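Local coordinates for protein putative prolyl-tRNA synthetase (Leishmania major, PDB 5XIL) that probably attaches L-proline to its cognate tRNA in an ATP-dependent reaction, as a class II aminoacyl-tRNA synthetase of protein synthesis, at residues Q483-E489 with P501-W505. Residues are numbered along the deposited sequence; the frame is centred on the assembly and turned at random.
Sequences QPEEPAE and PATTW
Trp505 is held by loop 483-489 through both backbone and indole. The side-chain amide of Gln483 meets the Trp505 backbone as a peptide group would: OE1 accepts from Trp505 N at 2.9 Å, in the carbonyl plane and on a lone pair. Gln483 NE2 returns a nearly straight bond (167°) to Trp505 O, 3.1 Å away. A bend at chi2 (-83°) turns that amide toward the Trp505 backbone. Over one face of the Trp505 indole lies Pro484, whose CG sits 3.7 Å from the centroid of its five-membered ring, a CH-pi contact almost along the normal. At the rim, Trp505 NE1 donates to Glu486 O at 2.7 Å, the oxygen tilted 19° from the ring plane. All this belongs to the C-terminal zinc-binding domain of the synthetase, where Thr504 and Trp505 open strand 504-509 and Thr503 and Thr504 form a classic beta bulge opposite Trp437. Ala488 CB packs against Thr504 C (3.5 Å) and reaches the pyrrole ring off-centre. Further out, the extended Glu486 chain brings OE2 to 3.6 Å from Trp505 CZ2; Arg416 salt-bridges this carboxylate and makes a cation-pi contact with the indole, while His491 bonds to OE1. Pro480 O also accepts from Gln483 NE2, helping fix the amide's rotation.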
loop_
_atom_site.group_PDB
_atom_site.type_symbol
_atom_site.label_atom_id
_atom_site.label_comp_id
_atom_site.label_asym_id
_atom_site.label_seq_id
_atom_site.Cartn_x
_atom_site.Cartn_y
_atom_site.Cartn_z
ATOM N N GLN A 483 25.184 -11.711 -22.755
ATOM C CA GLN A 483 26.602 -11.940 -22.875
ATOM C C GLN A 483 27.210 -11.180 -24.059
ATOM O O GLN A 483 26.519 -10.916 -25.003
ATOM C CB GLN A 483 26.872 -13.429 -23.090
ATOM C CG GLN A 483 26.559 -14.282 -21.903
ATOM C CD GLN A 483 27.661 -14.312 -20.907
ATOM O OE1 GLN A 483 28.784 -14.678 -21.225
ATOM N NE2 GLN A 483 27.359 -13.970 -19.657
ATOM N N PRO A 484 28.461 -10.784 -23.965
ATOM C CA PRO A 484 29.209 -10.205 -25.108
ATOM C C PRO A 484 29.107 -11.046 -26.367
ATOM O O PRO A 484 29.022 -12.259 -26.286
ATOM C CB PRO A 484 30.662 -10.281 -24.641
ATOM C CG PRO A 484 30.584 -10.255 -23.173
ATOM C CD PRO A 484 29.318 -10.962 -22.780
ATOM N N GLU A 485 29.175 -10.415 -27.534
ATOM C CA GLU A 485 29.397 -11.159 -28.780
ATOM C C GLU A 485 30.702 -11.934 -28.731
ATOM O O GLU A 485 30.735 -13.092 -29.136
ATOM C CB GLU A 485 29.418 -10.204 -29.968
ATOM C CG GLU A 485 28.028 -9.679 -30.279
ATOM C CD GLU A 485 27.306 -10.543 -31.298
ATOM O OE1 GLU A 485 27.338 -11.810 -31.162
ATOM O OE2 GLU A 485 26.727 -9.935 -32.245
ATOM N N GLU A 486 31.788 -11.319 -28.252
ATOM C CA GLU A 486 33.069 -12.051 -28.183
ATOM C C GLU A 486 32.909 -13.372 -27.380
ATOM O O GLU A 486 32.571 -13.325 -26.162
ATOM C CB GLU A 486 34.144 -11.200 -27.528
ATOM C CG GLU A 486 35.543 -11.795 -27.554
ATOM C CD GLU A 486 36.561 -10.936 -26.890
ATOM O OE1 GLU A 486 37.762 -11.249 -27.040
ATOM O OE2 GLU A 486 36.189 -9.961 -26.192
ATOM N N PRO A 487 33.153 -14.545 -28.037
ATOM C CA PRO A 487 33.021 -15.853 -27.341
ATOM C C PRO A 487 33.958 -15.984 -26.187
ATOM O O PRO A 487 35.159 -15.691 -26.309
ATOM C CB PRO A 487 33.375 -16.885 -28.448
ATOM C CG PRO A 487 33.026 -16.171 -29.725
ATOM C CD PRO A 487 33.427 -14.738 -29.488
ATOM N N ALA A 488 33.458 -16.448 -25.044
ATOM C CA ALA A 488 34.333 -16.676 -23.893
ATOM C C ALA A 488 35.412 -17.762 -24.115
ATOM O O ALA A 488 36.549 -17.648 -23.628
ATOM C CB ALA A 488 33.474 -17.075 -22.703
ATOM N N GLU A 489 35.016 -18.789 -24.853
ATOM C CA GLU A 489 35.802 -19.979 -25.226
ATOM C C GLU A 489 37.140 -19.674 -25.866
ATOM O O GLU A 489 38.078 -20.460 -25.741
ATOM C CB GLU A 489 34.996 -20.839 -26.238
ATOM C CG GLU A 489 33.623 -21.224 -25.723
ATOM C CD GLU A 489 32.537 -20.165 -25.958
ATOM O OE1 GLU A 489 32.748 -19.202 -26.712
ATOM O OE2 GLU A 489 31.446 -20.285 -25.369
ATOM N N PRO A 501 39.902 -23.400 -20.716
ATOM C CA PRO A 501 39.050 -22.534 -21.507
ATOM C C PRO A 501 37.838 -22.062 -20.682
ATOM O O PRO A 501 37.228 -22.816 -19.919
ATOM C CB PRO A 501 38.590 -23.416 -22.703
ATOM C CG PRO A 501 39.412 -24.659 -22.593
ATOM C CD PRO A 501 39.890 -24.791 -21.195
ATOM N N ALA A 502 37.555 -20.766 -20.788
ATOM C CA ALA A 502 36.353 -20.202 -20.197
ATOM C C ALA A 502 35.100 -20.732 -20.903
ATOM O O ALA A 502 35.100 -21.034 -22.130
ATOM C CB ALA A 502 36.407 -18.691 -20.306
ATOM N N THR A 503 34.010 -20.777 -20.158
ATOM C CA THR A 503 32.710 -21.089 -20.714
ATOM C C THR A 503 31.718 -19.960 -20.706
ATOM O O THR A 503 30.681 -20.062 -21.354
ATOM C CB THR A 503 32.076 -22.273 -19.934
ATOM O OG1 THR A 503 31.937 -21.931 -18.549
ATOM C CG2 THR A 503 33.032 -23.495 -20.033
ATOM N N THR A 504 31.985 -18.896 -19.950
ATOM C CA THR A 504 31.026 -17.761 -19.965
ATOM C C THR A 504 31.832 -16.511 -19.617
ATOM O O THR A 504 32.960 -16.626 -19.157
ATOM C CB THR A 504 29.926 -18.040 -18.930
ATOM O OG1 THR A 504 28.896 -17.047 -18.992
ATOM C CG2 THR A 504 30.471 -18.118 -17.545
ATOM N N TRP A 505 31.223 -15.326 -19.764
ATOM C CA TRP A 505 31.751 -14.117 -19.124
ATOM C C TRP A 505 31.010 -13.924 -17.845
ATOM O O TRP A 505 29.837 -14.206 -17.793
ATOM C CB TRP A 505 31.528 -12.905 -20.024
ATOM C CG TRP A 505 32.286 -12.963 -21.317
ATOM C CD1 TRP A 505 31.904 -13.566 -22.471
ATOM C CD2 TRP A 505 33.546 -12.353 -21.592
ATOM N NE1 TRP A 505 32.839 -13.359 -23.455
ATOM C CE2 TRP A 505 33.858 -12.628 -22.952
ATOM C CE3 TRP A 505 34.435 -11.627 -20.834
ATOM C CZ2 TRP A 505 35.022 -12.166 -23.569
ATOM C CZ3 TRP A 505 35.594 -11.196 -21.409
ATOM C CH2 TRP A 505 35.886 -11.465 -22.799
#